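Local coordinates for PrgX (Enterococcus faecalis, PDB 2AWI), which acts as the receptor for the peptide sex pheromone cCF10 and probably binds DNA as a repressor in the regulation of plasmid conjugation, at residues Lys249-Asp252 and Ser253-Ala257; Ile261-Phe264 and Lys265-Lys269; Thr290-Lys293 and Glu294-Met297. The protein carries 1 engineered substitution. All blocks are in the same frame, centred on the assembly; numbering follows the deposited sequence.

Interactions 1 and 2 sit at the two ends of helix 251-266, their centres about 18 Å apart, and interaction 3 starts helix 293-300, its centre about 14 Å from that of the first. None is wholly core or wholly surface: each mixes buried residues with partly exposed or exposed ones. Interaction 1 caps the helix start with an asparagine side-chain carbonyl, interaction 2 ends the same helix at a glycine, and interaction 3 enters its helix through two prolines and a threonine hydroxyl. Tyr254 of interaction 1 packs on Pro291 and Pro292 of interaction 3. The second subunit touches interactions 1 and 3, whereas the third touches interactions 1 and 2.

Interaction 1 (Lys249-Asp252 and Ser253-Ala257); sequences KNID and SYLNA
Asn250 turns its side-chain carbonyl forward onto the first turn of the helix, where OD1 accepts the backbone N-H of Ser253 (N to OD1 2.9 Å). The torsion that permits this sets CG opposite the main-chain nitrogen (chi1 -177°), with the amide folded beside the carbonyl carbon. The N-H points at OD1 at a moderate 149°, and the nitrogen stands 42° above the plane of the amide carbonyl. Ser253 lays its hydroxyl alongside the same amide, OG lying 3.6 Å from Asn250 CG; the hydrogen bond of this OG goes to Gln244 on helix 230-248. Behind the cap the main chain takes up the helical pattern, Leu255 N bonding Ile251 O at 2.8 Å. Asn256 N reaches Asp252 O at the same distance of 2.8 Å.

The apolar side of this turn belongs to Ile251 and Leu255. Leu255 leans back toward the preceding turn, placing CG 3.2 Å from Ile251 O. The same CG lies 4.2 Å from Ile251 CG1, the apolar contact of the pair. Tyr254 departs on another side: its CB lies close to Ile251 O, but the ring runs away from this turn to meet Phe245 edge-to-face and to hydrogen-bond Ser284 through OH. Leu255 packs against Leu255 of the second subunit, and Ile251 against Phe289 of that chain, so this helix start also belongs to a subunit interface. The side-chain carbonyl at Asn250, bonded to the nitrogen three residues on, defines an asparagine N-cap, here opening helix 251-266 in the C-terminal TPR region.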
loop_
_atom_site.group_PDB
_atom_site.type_symbol
_atom_site.label_atom_id
_atom_site.label_comp_id
_atom_site.label_asym_id
_atom_site.label_seq_id
_atom_site.Cartn_x
_atom_site.Cartn_y
_atom_site.Cartn_z
ATOM N N LYS A 249 -17.314 12.822 -0.755
ATOM C CA LYS A 249 -16.476 11.876 -1.494
ATOM C C LYS A 249 -14.979 12.075 -1.305
ATOM O O LYS A 249 -14.265 12.523 -2.202
ATOM C CB LYS A 249 -16.833 11.902 -2.983
ATOM C CG LYS A 249 -18.273 11.489 -3.262
ATOM C CD LYS A 249 -18.618 10.197 -2.523
ATOM C CE LYS A 249 -20.075 9.794 -2.705
ATOM N NZ LYS A 249 -20.361 9.333 -4.096
ATOM N N ASN A 250 -14.523 11.723 -0.111
ATOM C CA ASN A 250 -13.128 11.835 0.283
ATOM C C ASN A 250 -12.457 10.492 0.017
ATOM O O ASN A 250 -12.873 9.477 0.569
ATOM C CB ASN A 250 -13.058 12.177 1.775
ATOM C CG ASN A 250 -11.647 12.385 2.262
ATOM O OD1 ASN A 250 -10.786 11.524 2.090
ATOM N ND2 ASN A 250 -11.400 13.532 2.888
ATOM N N ILE A 251 -11.427 10.475 -0.824
ATOM C CA ILE A 251 -10.753 9.214 -1.122
ATOM C C ILE A 251 -9.987 8.647 0.078
ATOM O O ILE A 251 -10.020 7.436 0.314
ATOM C CB ILE A 251 -9.784 9.327 -2.325
ATOM C CG1 ILE A 251 -9.428 7.919 -2.807
ATOM C CG2 ILE A 251 -8.525 10.090 -1.938
ATOM C CD1 ILE A 251 -8.345 7.868 -3.847
ATOM N N ASP A 252 -9.297 9.504 0.832
ATOM C CA ASP A 252 -8.562 9.030 2.005
ATOM C C ASP A 252 -9.495 8.285 2.951
ATOM O O ASP A 252 -9.093 7.307 3.590
ATOM C CB ASP A 252 -7.899 10.184 2.764
ATOM C CG ASP A 252 -6.625 10.663 2.098
ATOM O OD1 ASP A 252 -5.991 9.861 1.377
ATOM O OD2 ASP A 252 -6.250 11.834 2.304
ATOM N N SER A 253 -10.740 8.745 3.041
ATOM C CA SER A 253 -11.712 8.093 3.907
ATOM C C SER A 253 -12.069 6.736 3.333
ATOM O O SER A 253 -12.350 5.790 4.074
ATOM C CB SER A 253 -12.980 8.937 4.034
ATOM O OG SER A 253 -12.734 10.111 4.785
ATOM N N TYR A 254 -12.058 6.638 2.009
ATOM C CA TYR A 254 -12.389 5.382 1.362
ATOM C C TYR A 254 -11.261 4.391 1.589
ATOM O O TYR A 254 -11.498 3.208 1.812
ATOM C CB TYR A 254 -12.611 5.585 -0.136
ATOM C CG TYR A 254 -13.227 4.386 -0.817
ATOM C CD1 TYR A 254 -12.453 3.275 -1.160
ATOM C CD2 TYR A 254 -14.597 4.344 -1.076
ATOM C CE1 TYR A 254 -13.035 2.149 -1.744
ATOM C CE2 TYR A 254 -15.189 3.228 -1.656
ATOM C CZ TYR A 254 -14.405 2.136 -1.985
ATOM O OH TYR A 254 -15.002 1.033 -2.533
ATOM N N LEU A 255 -10.032 4.888 1.529
ATOM C CA LEU A 255 -8.860 4.057 1.745
ATOM C C LEU A 255 -8.808 3.599 3.205
ATOM O O LEU A 255 -8.543 2.428 3.478
ATOM C CB LEU A 255 -7.593 4.836 1.393
ATOM C CG LEU A 255 -7.549 5.374 -0.041
ATOM C CD1 LEU A 255 -6.214 6.071 -0.284
ATOM C CD2 LEU A 255 -7.746 4.226 -1.031
ATOM N N ASN A 256 -9.063 4.517 4.137
ATOM C CA ASN A 256 -9.052 4.171 5.554
ATOM C C ASN A 256 -10.015 3.008 5.800
ATOM O O ASN A 256 -9.672 2.034 6.470
ATOM C CB ASN A 256 -9.466 5.369 6.419
ATOM C CG ASN A 256 -8.411 6.474 6.457
ATOM O OD1 ASN A 256 -7.223 6.225 6.265
ATOM N ND2 ASN A 256 -8.846 7.698 6.732
ATOM N N ALA A 257 -11.218 3.114 5.241
ATOM C CA ALA A 257 -12.226 2.075 5.396
ATOM C C ALA A 257 -11.723 0.751 4.842
ATOM O O ALA A 257 -11.852 -0.282 5.497
ATOM C CB ALA A 257 -13.518 2.479 4.696
#

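Interaction 2 (Ile261-Phe264 and Lys265-Lys269); sequences INIF and KIIGK
Lys265 sends its side chain back along the helix to Asn262, and each end of the chain meets a different part of that residue. CB lies over the backbone, 3.2 Å from Asn262 O. CG and CD continue outward until the bend at chi3 (66°) turns the chain toward the amide. There CE comes within 3.3 Å of Asn262 OD1, and the ammonium NZ makes a weak, long hydrogen bond to that oxygen at 3.4 Å. Asn262 ND2 lies 3.7 Å from Ile266 CD1, so the two branches of the amide meet different neighbours, the oxygen a lysine and the nitrogen a methyl.

The helix finishes in a Schellman motif. Gly268 has a positive phi of 91°, and two bonds run back into the last turn: Lys269 N to Phe264 O at 2.9 Å, and Gly268 N to Lys265 O at 3.1 Å. After this turn Lys269 brings CB to the edge of the Phe264 ring, near its plane and 3.9 Å from CD1; its ammonium group makes a cation-pi contact with Tyr231. Ile263 CD1 and Ile266 CD1 approach to 4.2 Å along the side that faces the third subunit, where Ile263 packs against Ile263 of that chain.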
loop_
_atom_site.group_PDB
_atom_site.type_symbol
_atom_site.label_atom_id
_atom_site.label_comp_id
_atom_site.label_asym_id
_atom_site.label_seq_id
_atom_site.Cartn_x
_atom_site.Cartn_y
_atom_site.Cartn_z
ATOM N N ILE A 261 -10.925 -2.854 6.805
ATOM C CA ILE A 261 -11.458 -4.156 6.408
ATOM C C ILE A 261 -10.289 -5.140 6.348
ATOM O O ILE A 261 -10.414 -6.301 6.732
ATOM C CB ILE A 261 -12.136 -4.094 5.017
ATOM C CG1 ILE A 261 -13.430 -3.282 5.106
ATOM C CG2 ILE A 261 -12.439 -5.501 4.509
ATOM C CD1 ILE A 261 -14.214 -3.237 3.811
ATOM N N ASN A 262 -9.147 -4.656 5.875
ATOM C CA ASN A 262 -7.953 -5.478 5.759
ATOM C C ASN A 262 -7.389 -5.897 7.119
ATOM O O ASN A 262 -6.857 -6.997 7.258
ATOM C CB ASN A 262 -6.886 -4.732 4.960
ATOM C CG ASN A 262 -5.554 -5.448 4.964
ATOM O OD1 ASN A 262 -5.458 -6.609 4.566
ATOM N ND2 ASN A 262 -4.513 -4.756 5.418
ATOM N N ILE A 263 -7.494 -5.021 8.115
ATOM C CA ILE A 263 -6.999 -5.335 9.452
ATOM C C ILE A 263 -7.757 -6.526 10.032
ATOM O O ILE A 263 -7.162 -7.417 10.644
ATOM C CB ILE A 263 -7.152 -4.130 10.402
ATOM C CG1 ILE A 263 -5.990 -3.164 10.187
ATOM C CG2 ILE A 263 -7.187 -4.585 11.837
ATOM C CD1 ILE A 263 -4.624 -3.801 10.407
ATOM N N PHE A 264 -9.070 -6.539 9.831
ATOM C CA PHE A 264 -9.901 -7.620 10.333
ATOM C C PHE A 264 -9.466 -8.936 9.709
ATOM O O PHE A 264 -9.594 -9.994 10.321
ATOM C CB PHE A 264 -11.388 -7.348 10.029
ATOM C CG PHE A 264 -12.048 -6.421 11.020
ATOM C CD1 PHE A 264 -12.210 -6.808 12.353
ATOM C CD2 PHE A 264 -12.467 -5.149 10.638
ATOM C CE1 PHE A 264 -12.777 -5.938 13.295
ATOM C CE2 PHE A 264 -13.036 -4.269 11.572
ATOM C CZ PHE A 264 -13.190 -4.665 12.902
ATOM N N LYS A 265 -8.960 -8.867 8.483
ATOM C CA LYS A 265 -8.507 -10.065 7.802
ATOM C C LYS A 265 -7.235 -10.558 8.476
ATOM O O LYS A 265 -7.121 -11.727 8.833
ATOM C CB LYS A 265 -8.211 -9.777 6.330
ATOM C CG LYS A 265 -7.771 -11.016 5.547
ATOM C CD LYS A 265 -7.077 -10.660 4.234
ATOM C CE LYS A 265 -5.750 -9.939 4.478
ATOM N NZ LYS A 265 -4.983 -9.655 3.223
ATOM N N ILE A 266 -6.285 -9.650 8.653
ATOM C CA ILE A 266 -5.010 -9.981 9.268
ATOM C C ILE A 266 -5.140 -10.631 10.643
ATOM O O ILE A 266 -4.577 -11.698 10.879
ATOM C CB ILE A 266 -4.123 -8.728 9.401
ATOM C CG1 ILE A 266 -3.891 -8.105 8.023
ATOM C CG2 ILE A 266 -2.785 -9.102 10.013
ATOM C CD1 ILE A 266 -2.984 -6.890 8.046
ATOM N N ILE A 267 -5.893 -10.005 11.545
ATOM C CA ILE A 267 -6.033 -10.546 12.889
ATOM C C ILE A 267 -6.933 -11.764 13.008
ATOM O O ILE A 267 -7.106 -12.296 14.098
ATOM C CB ILE A 267 -6.488 -9.457 13.893
ATOM C CG1 ILE A 267 -7.956 -9.092 13.668
ATOM C CG2 ILE A 267 -5.601 -8.215 13.727
ATOM C CD1 ILE A 267 -8.460 -7.971 14.580
ATOM N N GLY A 268 -7.511 -12.211 11.898
ATOM C CA GLY A 268 -8.341 -13.406 11.946
ATOM C C GLY A 268 -9.838 -13.316 12.203
ATOM O O GLY A 268 -10.477 -14.349 12.468
ATOM N N LYS A 269 -10.419 -12.118 12.145
ATOM C CA LYS A 269 -11.866 -11.991 12.350
ATOM C C LYS A 269 -12.560 -12.106 10.987
ATOM O O LYS A 269 -13.005 -11.112 10.410
ATOM C CB LYS A 269 -12.197 -10.649 13.015
ATOM C CG LYS A 269 -11.552 -10.461 14.386
ATOM C CD LYS A 269 -12.059 -11.473 15.397
ATOM C CE LYS A 269 -13.439 -11.110 15.907
ATOM N NZ LYS A 269 -13.956 -12.122 16.872
#

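Interaction 3 (Thr290-Lys293 and Glu294-Met297); sequences TPPK and EVTM
Pro291 overlaps Val295 and Thr296 with one side of its ring: CB lies against Val295 CG2 at 3.2 Å and CG against Thr296 CG2 at 3.4 Å. Val295 CG2 is too close to its surroundings in the model, so the exact closeness there is doubtful. The ring and the threonine side chain cross at about a right angle, whereas the valine meets the ring at a slant. Val295 CG2 also lies 4.0 Å from Pro292 CD, and thus faces both prolines. Its position follows from chi1 of -57°, which puts CG2 between the main-chain nitrogen and carbonyl carbon and turns it back toward the residues before the helix.

Pro292 holds the N-cap position of helix 293-300, with Pro291 just before it. Thr296 reaches back within the first turn, its hydroxyl OG1 donating to the backbone O of Lys293 at 2.7 Å. The donor sits 38° above that carbonyl plane, at a C=O...OG1 angle of 114°. The same oxygen takes a weak bond from Met297 N at 3.2 Å, so two donors share it. On the outer side Lys293 folds its aliphatic chain over the start of Glu294, with CE 4.1 Å from Glu294 CB, but NZ stays 5.0 Å from Glu294 OE1. Across the subunit boundary, Lys293 N hydrogen-bonds OD2 of Asp252 of the second subunit, and Pro292 packs on that same aspartate.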
loop_
_atom_site.group_PDB
_atom_site.type_symbol
_atom_site.label_atom_id
_atom_site.label_comp_id
_atom_site.label_asym_id
_atom_site.label_seq_id
_atom_site.Cartn_x
_atom_site.Cartn_y
_atom_site.Cartn_z
ATOM N N THR A 290 -16.530 1.633 -8.166
ATOM C CA THR A 290 -16.100 0.239 -8.226
ATOM C C THR A 290 -15.073 0.062 -7.104
ATOM O O THR A 290 -14.012 0.688 -7.118
ATOM C CB THR A 290 -15.430 -0.090 -9.573
ATOM O OG1 THR A 290 -16.274 0.343 -10.648
ATOM C CG2 THR A 290 -15.198 -1.586 -9.697
ATOM N N PRO A 291 -15.378 -0.792 -6.114
ATOM C CA PRO A 291 -14.448 -1.011 -5.002
ATOM C C PRO A 291 -13.145 -1.649 -5.474
ATOM O O PRO A 291 -13.095 -2.248 -6.548
ATOM C CB PRO A 291 -15.245 -1.912 -4.066
ATOM C CG PRO A 291 -16.034 -2.748 -5.024
ATOM C CD PRO A 291 -16.509 -1.735 -6.047
ATOM N N PRO A 292 -12.070 -1.512 -4.682
ATOM C CA PRO A 292 -10.745 -2.064 -4.991
ATOM C C PRO A 292 -10.735 -3.543 -5.376
ATOM O O PRO A 292 -11.615 -4.308 -4.988
ATOM C CB PRO A 292 -9.962 -1.793 -3.712
ATOM C CG PRO A 292 -10.520 -0.484 -3.277
ATOM C CD PRO A 292 -12.011 -0.696 -3.455
ATOM N N LYS A 293 -9.723 -3.925 -6.147
ATOM C CA LYS A 293 -9.548 -5.298 -6.607
ATOM C C LYS A 293 -9.727 -6.258 -5.440
ATOM O O LYS A 293 -10.463 -7.243 -5.525
ATOM C CB LYS A 293 -8.142 -5.476 -7.201
ATOM C CG LYS A 293 -6.985 -5.340 -6.190
ATOM C CD LYS A 293 -6.966 -3.976 -5.496
ATOM C CE LYS A 293 -5.850 -3.871 -4.459
ATOM N NZ LYS A 293 -5.814 -2.531 -3.802
ATOM N N GLU A 294 -9.030 -5.941 -4.355
ATOM C CA GLU A 294 -9.047 -6.711 -3.124
ATOM C C GLU A 294 -10.455 -7.145 -2.733
ATOM O O GLU A 294 -10.816 -8.316 -2.868
ATOM C CB GLU A 294 -8.432 -5.860 -2.012
ATOM C CG GLU A 294 -8.547 -6.426 -0.618
ATOM C CD GLU A 294 -8.061 -5.441 0.426
ATOM O OE1 GLU A 294 -6.884 -5.026 0.341
ATOM O OE2 GLU A 294 -8.853 -5.081 1.327
ATOM N N VAL A 295 -11.243 -6.184 -2.255
ATOM C CA VAL A 295 -12.612 -6.430 -1.810
ATOM C C VAL A 295 -13.475 -7.272 -2.757
ATOM O O VAL A 295 -14.164 -8.193 -2.316
ATOM C CB VAL A 295 -13.343 -5.096 -1.534
ATOM C CG1 VAL A 295 -12.577 -4.286 -0.505
ATOM C CG2 VAL A 295 -13.490 -4.308 -2.817
ATOM N N THR A 296 -13.438 -6.964 -4.049
ATOM C CA THR A 296 -14.243 -7.697 -5.022
ATOM C C THR A 296 -13.849 -9.163 -5.197
ATOM O O THR A 296 -14.662 -9.978 -5.629
ATOM C CB THR A 296 -14.209 -7.008 -6.398
ATOM O OG1 THR A 296 -12.850 -6.768 -6.783
ATOM C CG2 THR A 296 -14.966 -5.692 -6.346
ATOM N N MET A 297 -12.609 -9.503 -4.861
ATOM C CA MET A 297 -12.160 -10.885 -4.993
ATOM C C MET A 297 -12.790 -11.717 -3.879
ATOM O O MET A 297 -13.215 -12.852 -4.101
ATOM C CB MET A 297 -10.635 -10.964 -4.903
ATOM C CG MET A 297 -10.044 -12.236 -5.502
ATOM S SD MET A 297 -10.389 -12.388 -7.287
ATOM C CE MET A 297 -11.455 -13.847 -7.312
#